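Local coordinates for UV damage endonuclease (Sulfolobus acidocaldarius, PDB 3TC3), which probably cuts DNA at ultraviolet-induced and other lesions, as a manganese-binding TIM-barrel endonuclease of the UvdE family that acts in DNA repair, at residues I155-S166 with K190-F201. Residues are numbered along the deposited sequence; the frame is centred on the assembly and turned at random.
Sequences IEGKIQIHVGSS and KRLVIENDDKVF. With MN (manganese (II) ion), chain C.
E195 meets Q160 and H162 toward the C-terminal ends of two neighbouring parallel strands, a worked example of how a TIM barrel gathers its metal ligands there. The E195 side chain runs outstretched from the strand, its CG anti to the backbone N (chi1 177°). Its CB lies 4.0 Å from CD2 of H162, and CG then passes NE2 of the same ring. CD comes 3.5 Å from NE2 of H162, the two side chains running side by side with ring and carboxylate planes turned 47° apart. There the carboxylate divides its work: OE2 binds the manganese ion at 2.2 Å, while OE1 accepts from NE2 of Q160 at 3.2 Å and lies 2.8 Å from the oxygen of a water that also binds the manganese. The amide comes from above the carboxylate plane, and since NE2 also donates to D251, another residue of the manganese site, Q160 probably helps to steady the E195 carboxylate from the second shell.

Beneath this site the strands are joined by alternating backbone bonds, from I159 N to R191 O through to E195 N to I161 O. At the N-terminal end R191 reaches back along the segment 155-166, NE to E156 O and NH2 to I155 O, each 2.8 Å, both acceptors in the guanidinium plane; D151 supplies NH2 with a salt bridge. Past the strands, V163 CG1 sits over the F201 ring centre, 3.8 Å from its centroid, with V200 CG1 covering the opposite face.

Strand 117-120 continues the barrel beyond 158-162, and strand 217-220 beyond 192-195. Q160, V193 and E195 point to the barrel interior, where D220, D251 and E288 join E195 in the manganese site, whereas L192 and I194 pack outward against helix 170-181, and I194 also against helix 203-213.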
loop_
_atom_site.group_PDB
_atom_site.type_symbol
_atom_site.label_atom_id
_atom_site.label_comp_id
_atom_site.label_asym_id
_atom_site.label_seq_id
_atom_site.Cartn_x
_atom_site.Cartn_y
_atom_site.Cartn_z
ATOM N N ILE A 155 -5.985 -4.340 13.838
ATOM C CA ILE A 155 -4.842 -3.504 13.657
ATOM C C ILE A 155 -5.185 -2.168 12.979
ATOM O O ILE A 155 -6.359 -1.940 12.565
ATOM C CB ILE A 155 -3.803 -4.246 12.803
ATOM C CG1 ILE A 155 -4.313 -4.407 11.349
ATOM C CG2 ILE A 155 -3.424 -5.662 13.437
ATOM C CD1 ILE A 155 -3.278 -5.138 10.414
ATOM N N GLU A 156 -4.204 -1.287 12.980
ATOM C CA GLU A 156 -4.443 0.028 12.315
ATOM C C GLU A 156 -4.085 -0.096 10.835
ATOM O O GLU A 156 -5.029 -0.483 10.061
ATOM C CB GLU A 156 -3.695 1.178 12.975
ATOM C CG GLU A 156 -4.109 1.513 14.487
ATOM C CD GLU A 156 -5.604 1.635 14.759
ATOM O OE1 GLU A 156 -6.381 2.180 13.941
ATOM O OE2 GLU A 156 -6.022 1.214 15.864
ATOM N N GLY A 157 -2.828 0.212 10.469
ATOM C CA GLY A 157 -2.452 0.031 9.048
ATOM C C GLY A 157 -2.872 1.245 8.267
ATOM O O GLY A 157 -3.674 2.063 8.729
ATOM N N LYS A 158 -2.308 1.361 7.104
ATOM C CA LYS A 158 -2.665 2.439 6.146
ATOM C C LYS A 158 -3.239 1.896 4.863
ATOM O O LYS A 158 -2.754 0.880 4.356
ATOM C CB LYS A 158 -1.439 3.307 5.826
ATOM C CG LYS A 158 -0.859 4.060 7.111
ATOM C CD LYS A 158 -1.831 4.969 7.734
ATOM C CE LYS A 158 -1.113 5.797 8.860
ATOM N NZ LYS A 158 -2.188 6.472 9.593
ATOM N N ILE A 159 -4.119 2.674 4.249
ATOM C CA ILE A 159 -4.699 2.338 2.933
ATOM C C ILE A 159 -4.256 3.431 2.052
ATOM O O ILE A 159 -4.668 4.600 2.230
ATOM C CB ILE A 159 -6.291 2.290 3.009
ATOM C CG1 ILE A 159 -6.719 1.227 4.018
ATOM C CG2 ILE A 159 -6.808 2.016 1.612
ATOM C CD1 ILE A 159 -8.275 1.400 4.381
ATOM N N GLN A 160 -3.416 3.093 1.068
ATOM C CA GLN A 160 -2.785 4.131 0.214
ATOM C C GLN A 160 -3.529 4.149 -1.127
ATOM O O GLN A 160 -3.759 3.094 -1.840
ATOM C CB GLN A 160 -1.293 3.814 0.011
ATOM C CG GLN A 160 -0.976 2.634 -0.703
ATOM C CD GLN A 160 0.556 2.442 -0.606
ATOM O OE1 GLN A 160 0.995 1.794 0.370
ATOM N NE2 GLN A 160 1.360 3.119 -1.492
ATOM N N ILE A 161 -3.805 5.386 -1.557
ATOM C CA ILE A 161 -4.380 5.566 -2.885
ATOM C C ILE A 161 -3.735 6.728 -3.670
ATOM O O ILE A 161 -3.060 7.507 -3.063
ATOM C CB ILE A 161 -5.900 5.854 -2.846
ATOM C CG1 ILE A 161 -6.165 7.131 -2.054
ATOM C CG2 ILE A 161 -6.609 4.609 -2.242
ATOM C CD1 ILE A 161 -7.738 7.599 -2.146
ATOM N N HIS A 162 -3.862 6.692 -5.012
ATOM C CA HIS A 162 -3.527 7.882 -5.799
ATOM C C HIS A 162 -4.664 8.866 -5.724
ATOM O O HIS A 162 -5.817 8.593 -5.282
ATOM C CB HIS A 162 -3.301 7.423 -7.224
ATOM C CG HIS A 162 -2.026 6.704 -7.394
ATOM N ND1 HIS A 162 -1.943 5.510 -7.992
ATOM C CD2 HIS A 162 -0.734 7.036 -6.988
ATOM C CE1 HIS A 162 -0.633 5.118 -8.035
ATOM N NE2 HIS A 162 0.100 6.048 -7.415
ATOM N N VAL A 163 -4.397 10.113 -6.155
ATOM C CA VAL A 163 -5.415 11.126 -6.114
ATOM C C VAL A 163 -6.591 10.739 -7.035
ATOM O O VAL A 163 -7.768 11.014 -6.742
ATOM C CB VAL A 163 -4.820 12.546 -6.419
ATOM C CG1 VAL A 163 -5.933 13.498 -6.476
ATOM C CG2 VAL A 163 -3.905 12.910 -5.296
ATOM N N GLY A 164 -6.208 10.183 -8.175
ATOM C CA GLY A 164 -7.236 9.659 -9.029
ATOM C C GLY A 164 -7.277 10.327 -10.418
ATOM O O GLY A 164 -6.287 10.414 -11.176
ATOM N N SER A 165 -8.456 10.861 -10.746
ATOM C CA SER A 165 -8.741 11.459 -12.046
ATOM C C SER A 165 -8.254 12.898 -12.158
ATOM O O SER A 165 -8.259 13.591 -11.153
ATOM C CB SER A 165 -10.292 11.378 -12.122
ATOM O OG SER A 165 -10.813 12.116 -13.195
ATOM N N SER A 166 -7.983 13.371 -13.392
ATOM C CA SER A 166 -7.710 14.790 -13.598
ATOM C C SER A 166 -8.788 15.421 -14.510
ATOM O O SER A 166 -8.538 16.493 -15.083
ATOM C CB SER A 166 -6.310 15.037 -14.216
ATOM O OG SER A 166 -6.245 14.356 -15.435
ATOM N N LYS A 190 -9.397 7.667 8.659
ATOM C CA LYS A 190 -8.273 7.658 9.573
ATOM C C LYS A 190 -7.063 6.877 9.061
ATOM O O LYS A 190 -5.950 7.125 9.478
ATOM C CB LYS A 190 -8.678 7.174 10.963
ATOM C CG LYS A 190 -9.447 8.283 11.761
ATOM C CD LYS A 190 -8.512 9.516 12.076
ATOM C CE LYS A 190 -9.172 10.520 13.015
ATOM N NZ LYS A 190 -9.925 11.509 12.172
ATOM N N ARG A 191 -7.325 5.969 8.119
ATOM C CA ARG A 191 -6.297 5.059 7.628
ATOM C C ARG A 191 -5.771 5.559 6.288
ATOM O O ARG A 191 -4.733 5.060 5.782
ATOM C CB ARG A 191 -6.863 3.678 7.400
ATOM C CG ARG A 191 -7.130 2.944 8.693
ATOM C CD ARG A 191 -7.531 1.587 8.277
ATOM N NE ARG A 191 -7.521 0.693 9.462
ATOM C CZ ARG A 191 -8.560 0.266 10.124
ATOM N NH1 ARG A 191 -9.790 0.707 9.863
ATOM N NH2 ARG A 191 -8.374 -0.677 11.082
ATOM N N LEU A 192 -6.404 6.568 5.687
ATOM C CA LEU A 192 -6.068 6.834 4.266
ATOM C C LEU A 192 -4.773 7.644 4.141
ATOM O O LEU A 192 -4.486 8.546 4.953
ATOM C CB LEU A 192 -7.213 7.652 3.634
ATOM C CG LEU A 192 -7.249 7.562 2.126
ATOM C CD1 LEU A 192 -7.757 6.172 1.662
ATOM C CD2 LEU A 192 -8.225 8.631 1.540
ATOM N N VAL A 193 -3.969 7.248 3.130
ATOM C CA VAL A 193 -2.777 8.004 2.794
ATOM C C VAL A 193 -2.726 8.145 1.257
ATOM O O VAL A 193 -3.373 7.364 0.546
ATOM C CB VAL A 193 -1.447 7.376 3.339
ATOM C CG1 VAL A 193 -1.532 7.187 4.853
ATOM C CG2 VAL A 193 -1.190 6.050 2.602
ATOM N N ILE A 194 -2.125 9.229 0.765
ATOM C CA ILE A 194 -2.121 9.433 -0.679
ATOM C C ILE A 194 -0.677 9.402 -1.185
ATOM O O ILE A 194 0.223 9.829 -0.528
ATOM C CB ILE A 194 -2.804 10.778 -1.094
ATOM C CG1 ILE A 194 -2.171 11.942 -0.392
ATOM C CG2 ILE A 194 -4.344 10.731 -0.904
ATOM C CD1 ILE A 194 -2.715 13.354 -0.927
ATOM N N GLU A 195 -0.493 8.993 -2.419
ATOM C CA GLU A 195 0.838 8.871 -2.977
ATOM C C GLU A 195 0.881 9.658 -4.300
ATOM O O GLU A 195 -0.096 9.801 -5.070
ATOM C CB GLU A 195 0.981 7.385 -3.337
ATOM C CG GLU A 195 2.287 6.950 -4.029
ATOM C CD GLU A 195 2.198 5.544 -4.633
ATOM O OE1 GLU A 195 1.355 4.744 -4.234
ATOM O OE2 GLU A 195 3.020 5.222 -5.504
ATOM N N ASN A 196 2.060 10.203 -4.571
ATOM C CA ASN A 196 2.265 10.883 -5.802
ATOM C C ASN A 196 2.313 9.879 -6.961
ATOM O O ASN A 196 2.825 8.756 -6.777
ATOM C CB ASN A 196 3.540 11.757 -5.721
ATOM C CG ASN A 196 4.815 10.950 -5.410
ATOM O OD1 ASN A 196 4.845 10.290 -4.378
ATOM N ND2 ASN A 196 5.806 10.952 -6.326
ATOM N N ASP A 197 1.833 10.317 -8.106
ATOM C CA ASP A 197 1.970 9.465 -9.326
ATOM C C ASP A 197 2.912 10.028 -10.361
ATOM O O ASP A 197 3.379 11.167 -10.205
ATOM C CB ASP A 197 0.560 9.100 -9.820
ATOM C CG ASP A 197 -0.143 10.287 -10.464
ATOM O OD1 ASP A 197 0.150 10.572 -11.666
ATOM O OD2 ASP A 197 -1.003 10.960 -9.852
ATOM N N ASP A 198 3.102 9.289 -11.499
ATOM C CA ASP A 198 4.104 9.751 -12.432
ATOM C C ASP A 198 3.520 10.468 -13.624
ATOM O O ASP A 198 4.240 10.876 -14.540
ATOM C CB ASP A 198 4.988 8.557 -12.856
ATOM C CG ASP A 198 4.212 7.431 -13.521
ATOM O OD1 ASP A 198 2.991 7.346 -13.485
ATOM O OD2 ASP A 198 4.888 6.536 -14.086
ATOM N N LYS A 199 2.200 10.679 -13.597
ATOM C CA LYS A 199 1.536 11.308 -14.722
ATOM C C LYS A 199 0.875 12.672 -14.445
ATOM O O LYS A 199 0.967 13.565 -15.303
ATOM C CB LYS A 199 0.472 10.390 -15.325
ATOM C CG LYS A 199 0.932 9.035 -15.760
ATOM C CD LYS A 199 1.811 9.051 -17.052
ATOM C CE LYS A 199 2.077 7.614 -17.637
ATOM N NZ LYS A 199 2.151 6.550 -16.560
ATOM N N VAL A 200 0.242 12.852 -13.300
ATOM C CA VAL A 200 -0.524 14.035 -13.047
ATOM C C VAL A 200 -0.298 14.681 -11.692
ATOM O O VAL A 200 0.036 15.845 -11.646
ATOM C CB VAL A 200 -2.034 13.743 -13.155
ATOM C CG1 VAL A 200 -2.850 15.079 -12.900
ATOM C CG2 VAL A 200 -2.334 13.296 -14.635
ATOM N N PHE A 201 -0.414 13.877 -10.628
ATOM C CA PHE A 201 -0.382 14.445 -9.290
ATOM C C PHE A 201 0.977 14.258 -8.608
ATOM O O PHE A 201 1.345 13.169 -8.158
ATOM C CB PHE A 201 -1.524 13.894 -8.379
ATOM C CG PHE A 201 -2.847 14.291 -8.897
ATOM C CD1 PHE A 201 -3.254 15.661 -8.837
ATOM C CD2 PHE A 201 -3.658 13.351 -9.613
ATOM C CE1 PHE A 201 -4.489 16.053 -9.412
ATOM C CE2 PHE A 201 -4.872 13.756 -10.212
ATOM C CZ PHE A 201 -5.315 15.050 -10.080
HETATM MN MN MN C . 4.407 3.493 -5.500
HETATM O O HOH W 1 -3.735 8.151 7.837
HETATM O O HOH W 2 -1.701 10.408 -7.243
HETATM O O HOH W 3 -3.714 9.695 -9.787
HETATM O O HOH W 4 2.327 2.329 -5.331
#